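PDB 6NPS: AxyAgu115A from Amphibacillus xylanus NBRC 15112, which is a family GH115 alpha-glucuronidase, a hydrolase that probably removes glucuronic acid groups from the hemicellulose arabinoglucuronoxylan. Local coordinates for residues T6-M11 against K150-L155; H41-V46 against E132-S137; G19-Q24 against H63-G68. The protein carries 3 engineered substitutions. All coordinates share one frame; numbering follows the deposited sequence.

Overall arrangement
From the N terminus, strand 5-8 runs into a short helix, and strand 20-23, helix 30-47 and strand 64-69 follow. Contact 1 closes the widest loop, bringing T6-M11 back against K150-L155 so that the first strand pairs with strand 152-155. Nested inside it, contact 3 closes the loop from 19-24 to 63-68, setting strand 20-23 beside edge strand 64-69 of the mixed sheet. Contact 2, also nested, closes the loop from 41-46 to 132-137, joining helix 30-47 to the end of helix 120-133; it crosses contact 3 along the chain. Contact 1 touches both others, through K150 N on V46 O and F153 on L134, and through T6 N on H63 ND1.

Contact 1. Residues T6-M11 against K150-L155; sequences TLNQEM and KESFSL
The carbonyl oxygen L7 O is approached by three groups of the opposing strand. F153 N donates to it at 2.9 Å, almost in line with the L7 carbonyl, although the N-H is bent. With OG placed anti to the S152 N (chi1 -170°), the hydroxyl lies near both N8 CB and L7 O, and S152 OG adds a weak bond to L7 O at 3.4 Å. S152 CA makes a CH...O contact with L7 O at 3.3 Å. In return L7 N donates to F153 O at 3.0 Å and much straighter (167°). This is a two-stranded antiparallel sheet, L7 and F153 forming the hydrogen-bonded pair between the non-hydrogen-bonded pairs T6-S154 and N8-S152. L7 and F153 share the buried face, where L7 CB meets the edge of the phenyl ring and F47 of helix 30-47 packs on both, so large apolar residues suit it. On the other face T6 OG1 lies 3.6 Å from S154 OG; short polar side chains suit its partial exposure. N8 then becomes the N-cap of helix 9-12: N8 OD1 accepts from M11 N at 3.1 Å, a task suited to the short asparagine amide. Past the strand, Q9 N donates to E151 O at 3.1 Å. Q9 CG passes the E151 backbone, and the extended chain slants across the E151 side chain, amide and carboxylate planes 42° apart. Q9 NE2 bonds to F47 O and to a water that donates weakly to E151 OE2.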
loop_
_atom_site.group_PDB
_atom_site.type_symbol
_atom_site.label_atom_id
_atom_site.label_comp_id
_atom_site.label_asym_id
_atom_site.label_seq_id
_atom_site.Cartn_x
_atom_site.Cartn_y
_atom_site.Cartn_z
ATOM N N THR A 6 -36.037 38.634 -48.843
ATOM C CA THR A 6 -36.333 37.210 -48.849
ATOM C C THR A 6 -35.256 36.454 -49.610
ATOM O O THR A 6 -34.776 36.919 -50.647
ATOM C CB THR A 6 -37.685 36.940 -49.494
ATOM O OG1 THR A 6 -38.710 37.573 -48.722
ATOM C CG2 THR A 6 -37.957 35.433 -49.572
ATOM N N LEU A 7 -34.886 35.285 -49.094
ATOM C CA LEU A 7 -34.100 34.321 -49.844
ATOM C C LEU A 7 -34.821 32.983 -49.770
ATOM O O LEU A 7 -35.204 32.546 -48.676
ATOM C CB LEU A 7 -32.689 34.221 -49.277
ATOM C CG LEU A 7 -31.752 33.203 -49.939
ATOM C CD1 LEU A 7 -31.770 33.313 -51.480
ATOM C CD2 LEU A 7 -30.335 33.390 -49.409
ATOM N N ASN A 8 -35.056 32.348 -50.917
ATOM C CA ASN A 8 -35.658 31.022 -50.866
ATOM C C ASN A 8 -35.082 30.157 -51.978
ATOM O O ASN A 8 -34.304 30.623 -52.820
ATOM C CB ASN A 8 -37.202 31.087 -50.907
ATOM C CG ASN A 8 -37.751 31.639 -52.207
ATOM O OD1 ASN A 8 -37.312 31.271 -53.295
ATOM N ND2 ASN A 8 -38.766 32.509 -52.097
ATOM N N GLN A 9 -35.452 28.872 -51.945
ATOM C CA GLN A 9 -34.917 27.898 -52.893
ATOM C C GLN A 9 -35.211 28.284 -54.338
ATOM O O GLN A 9 -34.360 28.093 -55.215
ATOM C CB GLN A 9 -35.498 26.513 -52.619
ATOM C CG GLN A 9 -35.085 25.868 -51.353
ATOM C CD GLN A 9 -35.722 24.505 -51.232
ATOM O OE1 GLN A 9 -36.871 24.315 -51.642
ATOM N NE2 GLN A 9 -34.981 23.544 -50.693
ATOM N N GLU A 10 -36.437 28.746 -54.615
ATOM C CA GLU A 10 -36.794 29.171 -55.970
ATOM C C GLU A 10 -35.807 30.206 -56.502
ATOM O O GLU A 10 -35.449 30.190 -57.686
ATOM C CB GLU A 10 -38.204 29.759 -55.994
ATOM C CG GLU A 10 -39.254 28.941 -55.276
ATOM C CD GLU A 10 -39.711 27.712 -56.053
ATOM O OE1 GLU A 10 -40.893 27.329 -55.895
ATOM O OE2 GLU A 10 -38.902 27.120 -56.802
ATOM N N MET A 11 -35.362 31.097 -55.636
ATOM C CA MET A 11 -34.435 32.133 -56.049
ATOM C C MET A 11 -33.113 31.536 -56.509
ATOM O O MET A 11 -32.380 32.153 -57.281
ATOM C CB MET A 11 -34.194 33.123 -54.905
ATOM C CG MET A 11 -35.159 34.297 -54.887
ATOM S SD MET A 11 -35.387 34.983 -53.235
ATOM C CE MET A 11 -37.099 35.506 -53.319
ATOM N N LYS A 150 -33.543 24.911 -44.721
ATOM C CA LYS A 150 -34.583 25.931 -44.830
ATOM C C LYS A 150 -35.109 25.972 -46.258
ATOM O O LYS A 150 -34.357 25.805 -47.220
ATOM C CB LYS A 150 -34.065 27.357 -44.524
ATOM C CG LYS A 150 -33.859 27.786 -43.083
ATOM C CD LYS A 150 -33.138 29.124 -43.130
ATOM C CE LYS A 150 -33.361 29.960 -41.907
ATOM N NZ LYS A 150 -33.050 29.177 -40.692
ATOM N N GLU A 151 -36.399 26.244 -46.398
ATOM C CA GLU A 151 -36.925 26.583 -47.716
ATOM C C GLU A 151 -36.868 28.084 -47.984
ATOM O O GLU A 151 -36.739 28.493 -49.147
ATOM C CB GLU A 151 -38.362 26.078 -47.864
ATOM C CG GLU A 151 -38.442 24.574 -47.947
ATOM C CD GLU A 151 -39.673 24.072 -48.706
ATOM O OE1 GLU A 151 -40.712 24.779 -48.711
ATOM O OE2 GLU A 151 -39.585 22.971 -49.303
ATOM N N SER A 152 -36.906 28.904 -46.935
ATOM C CA SER A 152 -37.011 30.350 -47.092
ATOM C C SER A 152 -36.546 31.031 -45.815
ATOM O O SER A 152 -36.576 30.450 -44.728
ATOM C CB SER A 152 -38.454 30.778 -47.409
ATOM O OG SER A 152 -38.496 32.151 -47.781
ATOM N N PHE A 153 -36.123 32.282 -45.970
ATOM C CA PHE A 153 -35.484 33.090 -44.935
ATOM C C PHE A 153 -35.916 34.523 -45.195
ATOM O O PHE A 153 -35.999 34.934 -46.355
ATOM C CB PHE A 153 -33.957 32.944 -45.001
ATOM C CG PHE A 153 -33.191 34.002 -44.251
ATOM C CD1 PHE A 153 -33.056 33.925 -42.876
ATOM C CD2 PHE A 153 -32.581 35.054 -44.928
ATOM C CE1 PHE A 153 -32.368 34.881 -42.177
ATOM C CE2 PHE A 153 -31.868 36.024 -44.235
ATOM C CZ PHE A 153 -31.762 35.932 -42.855
ATOM N N SER A 154 -36.246 35.272 -44.146
ATOM C CA SER A 154 -36.631 36.657 -44.387
ATOM C C SER A 154 -36.081 37.568 -43.313
ATOM O O SER A 154 -35.834 37.138 -42.184
ATOM C CB SER A 154 -38.146 36.831 -44.459
ATOM O OG SER A 154 -38.650 36.044 -45.503
ATOM N N LEU A 155 -35.881 38.838 -43.689
ATOM C CA LEU A 155 -35.533 39.909 -42.767
ATOM C C LEU A 155 -36.465 41.064 -43.061
ATOM O O LEU A 155 -36.765 41.329 -44.227
ATOM C CB LEU A 155 -34.089 40.391 -42.925
ATOM C CG LEU A 155 -32.900 39.448 -42.753
ATOM C CD1 LEU A 155 -31.640 40.094 -43.364
ATOM C CD2 LEU A 155 -32.663 39.149 -41.287
HETATM O O HOH W 1 -36.569 21.303 -49.370
#

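Contact 2. Residues H41-V46 against E132-S137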
loop_
_atom_site.group_PDB
_atom_site.type_symbol
_atom_site.label_atom_id
_atom_site.label_comp_id
_atom_site.label_asym_id
_atom_site.label_seq_id
_atom_site.Cartn_x
_atom_site.Cartn_y
_atom_site.Cartn_z
ATOM N N HIS A 41 -21.116 28.896 -49.643
ATOM C CA HIS A 41 -21.241 27.476 -49.364
ATOM C C HIS A 41 -22.205 27.234 -48.198
ATOM O O HIS A 41 -22.984 26.284 -48.235
ATOM C CB HIS A 41 -19.873 26.847 -49.098
ATOM C CG HIS A 41 -19.954 25.373 -48.909
ATOM N ND1 HIS A 41 -19.918 24.783 -47.662
ATOM C CD2 HIS A 41 -20.184 24.374 -49.795
ATOM C CE1 HIS A 41 -20.074 23.475 -47.793
ATOM N NE2 HIS A 41 -20.234 23.202 -49.078
ATOM N N ASP A 42 -22.197 28.108 -47.180
ATOM C CA ASP A 42 -23.184 28.017 -46.103
ATOM C C ASP A 42 -24.615 28.163 -46.641
ATOM O O ASP A 42 -25.524 27.438 -46.214
ATOM C CB ASP A 42 -22.893 29.073 -45.030
ATOM C CG ASP A 42 -21.492 28.914 -44.366
ATOM O OD1 ASP A 42 -20.784 27.903 -44.604
ATOM O OD2 ASP A 42 -21.096 29.831 -43.611
ATOM N N VAL A 43 -24.831 29.075 -47.594
ATOM C CA VAL A 43 -26.155 29.197 -48.203
ATOM C C VAL A 43 -26.562 27.876 -48.856
ATOM O O VAL A 43 -27.706 27.416 -48.714
ATOM C CB VAL A 43 -26.167 30.366 -49.206
ATOM C CG1 VAL A 43 -27.483 30.399 -50.025
ATOM C CG2 VAL A 43 -25.922 31.712 -48.458
ATOM N N GLU A 44 -25.638 27.248 -49.584
ATOM C CA GLU A 44 -25.931 25.959 -50.213
ATOM C C GLU A 44 -26.276 24.883 -49.182
ATOM O O GLU A 44 -27.117 24.014 -49.437
ATOM C CB GLU A 44 -24.744 25.507 -51.062
ATOM C CG GLU A 44 -24.931 24.160 -51.741
ATOM C CD GLU A 44 -23.660 23.687 -52.445
ATOM O OE1 GLU A 44 -23.645 22.526 -52.921
ATOM O OE2 GLU A 44 -22.681 24.473 -52.530
ATOM N N LEU A 45 -25.642 24.913 -48.011
ATOM C CA LEU A 45 -25.948 23.870 -47.033
ATOM C C LEU A 45 -27.334 24.051 -46.447
ATOM O O LEU A 45 -27.987 23.060 -46.086
ATOM C CB LEU A 45 -24.927 23.878 -45.903
ATOM C CG LEU A 45 -23.495 23.502 -46.279
ATOM C CD1 LEU A 45 -22.623 23.690 -45.044
ATOM C CD2 LEU A 45 -23.436 22.059 -46.772
ATOM N N VAL A 46 -27.772 25.297 -46.299
ATOM C CA VAL A 46 -29.080 25.589 -45.714
ATOM C C VAL A 46 -30.193 25.318 -46.718
ATOM O O VAL A 46 -31.218 24.694 -46.386
ATOM C CB VAL A 46 -29.109 27.052 -45.225
ATOM C CG1 VAL A 46 -30.525 27.454 -44.806
ATOM C CG2 VAL A 46 -28.124 27.258 -44.082
ATOM N N GLU A 132 -24.593 33.220 -39.493
ATOM C CA GLU A 132 -25.231 33.009 -38.192
ATOM C C GLU A 132 -26.759 33.130 -38.260
ATOM O O GLU A 132 -27.472 32.317 -37.672
ATOM C CB GLU A 132 -24.673 33.990 -37.159
ATOM C CG GLU A 132 -25.297 33.858 -35.779
ATOM C CD GLU A 132 -24.785 34.903 -34.806
ATOM O OE1 GLU A 132 -23.651 35.389 -34.997
ATOM O OE2 GLU A 132 -25.517 35.236 -33.850
ATOM N N LYS A 133 -27.261 34.138 -38.974
ATOM C CA LYS A 133 -28.704 34.300 -39.145
ATOM C C LYS A 133 -29.325 33.194 -39.993
ATOM O O LYS A 133 -30.515 32.902 -39.843
ATOM C CB LYS A 133 -28.987 35.666 -39.736
ATOM C CG LYS A 133 -29.045 36.637 -38.618
ATOM C CD LYS A 133 -29.228 38.035 -39.036
ATOM C CE LYS A 133 -29.808 38.751 -37.845
ATOM N NZ LYS A 133 -31.017 38.044 -37.268
ATOM N N LEU A 134 -28.557 32.573 -40.873
ATOM C CA LEU A 134 -29.058 31.409 -41.578
ATOM C C LEU A 134 -28.952 30.154 -40.749
ATOM O O LEU A 134 -29.304 29.086 -41.259
ATOM C CB LEU A 134 -28.307 31.190 -42.876
ATOM C CG LEU A 134 -28.485 32.356 -43.847
ATOM C CD1 LEU A 134 -27.637 32.137 -45.073
ATOM C CD2 LEU A 134 -29.932 32.425 -44.192
ATOM N N GLY A 135 -28.479 30.252 -39.502
ATOM C CA GLY A 135 -28.449 29.091 -38.621
ATOM C C GLY A 135 -27.184 28.258 -38.716
ATOM O O GLY A 135 -27.172 27.114 -38.257
ATOM N N VAL A 136 -26.119 28.793 -39.289
ATOM C CA VAL A 136 -24.909 28.017 -39.505
ATOM C C VAL A 136 -23.969 28.217 -38.323
ATOM O O VAL A 136 -23.649 29.348 -37.943
ATOM C CB VAL A 136 -24.249 28.407 -40.832
ATOM C CG1 VAL A 136 -22.924 27.648 -41.040
ATOM C CG2 VAL A 136 -25.239 28.159 -41.970
ATOM N N SER A 137 -23.531 27.114 -37.742
ATOM C CA SER A 137 -22.658 27.184 -36.591
ATOM C C SER A 137 -21.236 27.581 -36.992
ATOM O O SER A 137 -20.774 27.234 -38.080
ATOM C CB SER A 137 -22.632 25.817 -35.892
ATOM O OG SER A 137 -21.601 25.810 -34.930
#
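V46 and V136 meet obliquely, methyl against methyl: V46 CG2 lies 3.7 Å from V136 CG2. With CG1 anti to the backbone N (chi1 171°), V46 has CG2 anti to its carbonyl carbon, facing L134 and V136. The same V46 CG2 therefore also rests on the backbone of the opposite segment, 3.6 Å from L134 O, with L134 CB a little farther away. L134 reaches back one turn of the helix to V43, where its CD1 lies 3.8 Å from V43 CG2. The CB of V43 points away from the other segment, so only the CG2 branch, helped by the length of leucine, completes this touch. V136 uses its other methyl for D42: V136 CG1 lies 3.8 Å from D42 CG, while V136 CG2 is near D42 CB. D42 and V46, a little over one turn apart on helix 30-47, face the chain where helix 120-133 ends. That end is a Schellman motif, in which G135 takes a positive phi (89°) that glycine tolerates well, having no CB to press on the preceding carbonyl. G135 N bonds back to E132 O at 2.9 Å, and the reversal lets L134 and V136, on either side of the glycine, both turn their CB atoms toward the helix. No hydrogen bond crosses this buried contact, so compact valine methyls and the longer leucine, which need no polar partner, fit it. D42 is the polar exception; its carboxylate turns to R207, where OD2 forms a salt bridge. R207 ends helix 195-207, which lies in sequence between strands 170-174 and 212-214 of the eight-stranded parallel TIM barrel.

Contact 3. Residues G19-Q24 against H63-G68; sequences GALFYQ and HAVLYG
V65 lies against F22, its CB over one face of the phenyl ring in a CH-pi contact, 4.1 Å from the ring centroid. V65 CG1 lies over the same face, toward the rim, 3.6 Å from F22 CE2, while CG2 turns to L21 CD1. Y67 CG sits between its backbone N and carbonyl carbon (chi1 71°), which brings CE1 to the edge of the F22 ring, 4.1 Å from F22 CD2, and puts Y67 CE1 3.3 Å from Y23 O. Elsewhere the side chains of L66 and Y23 cross, L66 CD2 lying 3.5 Å from Y23 CB. Behind them stands one parallel bridge, F22-V65, flanked by two bonds: V65 N donates almost straight (171°) to L21 O at 2.9 Å, and Y23 N bonds weakly to V65 O. The chains then diverge, and a water spans the gap, donating to Y23 O at 2.8 Å and accepting from Y67 N at 2.9 Å. Farther out, helix 30-47 packs M40 on F22, and V32 and A36 on Y67; with strands 20-23 and 53-54 it makes a beta-alpha-beta crossover. R57 bonds to Y23 OH, and T6 N to H63 ND1. The flat F22 face accepts the V65 methine and methyl, so the chemistry implies a join held by apolar contact and one strong backbone bond, with water standing in where direct pairing stops.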
loop_
_atom_site.group_PDB
_atom_site.type_symbol
_atom_site.label_atom_id
_atom_site.label_comp_id
_atom_site.label_asym_id
_atom_site.label_seq_id
_atom_site.Cartn_x
_atom_site.Cartn_y
_atom_site.Cartn_z
ATOM N N GLY A 19 -31.496 35.968 -61.028
ATOM C CA GLY A 19 -30.133 36.399 -61.241
ATOM C C GLY A 19 -29.258 35.892 -60.119
ATOM O O GLY A 19 -29.695 35.110 -59.267
ATOM N N ALA A 20 -28.017 36.351 -60.137
ATOM C CA ALA A 20 -27.063 35.928 -59.140
ATOM C C ALA A 20 -27.371 36.579 -57.800
ATOM O O ALA A 20 -27.825 37.723 -57.727
ATOM C CB ALA A 20 -25.634 36.282 -59.585
ATOM N N LEU A 21 -27.102 35.835 -56.731
ATOM C CA LEU A 21 -27.411 36.306 -55.389
ATOM C C LEU A 21 -26.393 37.331 -54.887
ATOM O O LEU A 21 -26.770 38.374 -54.341
ATOM C CB LEU A 21 -27.459 35.120 -54.432
ATOM C CG LEU A 21 -27.674 35.524 -52.982
ATOM C CD1 LEU A 21 -29.081 36.196 -52.850
ATOM C CD2 LEU A 21 -27.537 34.291 -52.099
ATOM N N PHE A 22 -25.101 37.030 -55.029
ATOM C CA PHE A 22 -24.025 37.850 -54.478
ATOM C C PHE A 22 -23.433 38.719 -55.572
ATOM O O PHE A 22 -23.294 38.288 -56.721
ATOM C CB PHE A 22 -22.899 37.007 -53.875
ATOM C CG PHE A 22 -23.221 36.446 -52.521
ATOM C CD1 PHE A 22 -24.046 35.355 -52.401
ATOM C CD2 PHE A 22 -22.696 37.019 -51.365
ATOM C CE1 PHE A 22 -24.337 34.813 -51.165
ATOM C CE2 PHE A 22 -22.995 36.482 -50.107
ATOM C CZ PHE A 22 -23.839 35.392 -50.017
ATOM N N TYR A 23 -23.069 39.936 -55.199
ATOM C CA TYR A 23 -22.422 40.872 -56.100
ATOM C C TYR A 23 -20.937 40.897 -55.773
ATOM O O TYR A 23 -20.561 40.862 -54.598
ATOM C CB TYR A 23 -23.033 42.254 -55.944
ATOM C CG TYR A 23 -22.371 43.308 -56.820
ATOM C CD1 TYR A 23 -22.334 43.167 -58.198
ATOM C CD2 TYR A 23 -21.769 44.423 -56.254
ATOM C CE1 TYR A 23 -21.720 44.125 -59.015
ATOM C CE2 TYR A 23 -21.159 45.411 -57.072
ATOM C CZ TYR A 23 -21.136 45.243 -58.439
ATOM O OH TYR A 23 -20.533 46.206 -59.216
ATOM N N GLN A 24 -20.090 40.929 -56.799
ATOM C CA GLN A 24 -18.650 40.837 -56.590
ATOM C C GLN A 24 -17.965 42.063 -57.189
ATOM O O GLN A 24 -18.254 42.445 -58.334
ATOM C CB GLN A 24 -18.108 39.558 -57.233
ATOM C CG GLN A 24 -16.882 38.974 -56.566
ATOM C CD GLN A 24 -16.597 37.550 -57.041
ATOM O OE1 GLN A 24 -16.066 37.351 -58.138
ATOM N NE2 GLN A 24 -16.966 36.558 -56.225
ATOM N N HIS A 63 -33.577 40.150 -55.241
ATOM C CA HIS A 63 -33.083 40.292 -53.866
ATOM C C HIS A 63 -31.627 39.846 -53.848
ATOM O O HIS A 63 -31.322 38.699 -54.208
ATOM C CB HIS A 63 -33.901 39.466 -52.856
ATOM C CG HIS A 63 -35.342 39.875 -52.757
ATOM N ND1 HIS A 63 -36.152 39.509 -51.700
ATOM C CD2 HIS A 63 -36.116 40.622 -53.578
ATOM C CE1 HIS A 63 -37.368 40.000 -51.885
ATOM N NE2 HIS A 63 -37.373 40.679 -53.018
ATOM N N ALA A 64 -30.734 40.737 -53.417
ATOM C CA ALA A 64 -29.308 40.531 -53.604
ATOM C C ALA A 64 -28.576 40.814 -52.301
ATOM O O ALA A 64 -29.080 41.520 -51.426
ATOM C CB ALA A 64 -28.771 41.430 -54.746
ATOM N N VAL A 65 -27.381 40.233 -52.169
ATOM C CA VAL A 65 -26.508 40.439 -51.020
ATOM C C VAL A 65 -25.355 41.304 -51.522
ATOM O O VAL A 65 -24.677 40.934 -52.486
ATOM C CB VAL A 65 -25.999 39.112 -50.436
ATOM C CG1 VAL A 65 -24.940 39.379 -49.377
ATOM C CG2 VAL A 65 -27.177 38.250 -49.850
ATOM N N LEU A 66 -25.176 42.477 -50.917
ATOM C CA LEU A 66 -24.171 43.455 -51.346
ATOM C C LEU A 66 -23.229 43.680 -50.172
ATOM O O LEU A 66 -23.642 44.219 -49.139
ATOM C CB LEU A 66 -24.821 44.766 -51.789
ATOM C CG LEU A 66 -25.930 44.694 -52.848
ATOM C CD1 LEU A 66 -26.552 46.065 -53.129
ATOM C CD2 LEU A 66 -25.401 44.103 -54.131
ATOM N N TYR A 67 -21.974 43.243 -50.312
ATOM C CA TYR A 67 -21.007 43.308 -49.230
ATOM C C TYR A 67 -19.763 44.078 -49.669
ATOM O O TYR A 67 -19.479 44.224 -50.858
ATOM C CB TYR A 67 -20.619 41.910 -48.763
ATOM C CG TYR A 67 -19.760 41.150 -49.757
ATOM C CD1 TYR A 67 -20.342 40.345 -50.733
ATOM C CD2 TYR A 67 -18.356 41.261 -49.728
ATOM C CE1 TYR A 67 -19.569 39.670 -51.653
ATOM C CE2 TYR A 67 -17.569 40.590 -50.650
ATOM C CZ TYR A 67 -18.180 39.792 -51.603
ATOM O OH TYR A 67 -17.405 39.108 -52.509
ATOM N N GLY A 68 -19.015 44.573 -48.698
ATOM C CA GLY A 68 -17.836 45.349 -49.023
ATOM C C GLY A 68 -17.192 45.901 -47.778
ATOM O O GLY A 68 -17.760 45.856 -46.677
HETATM O O HOH W 2 -20.832 43.117 -52.972
#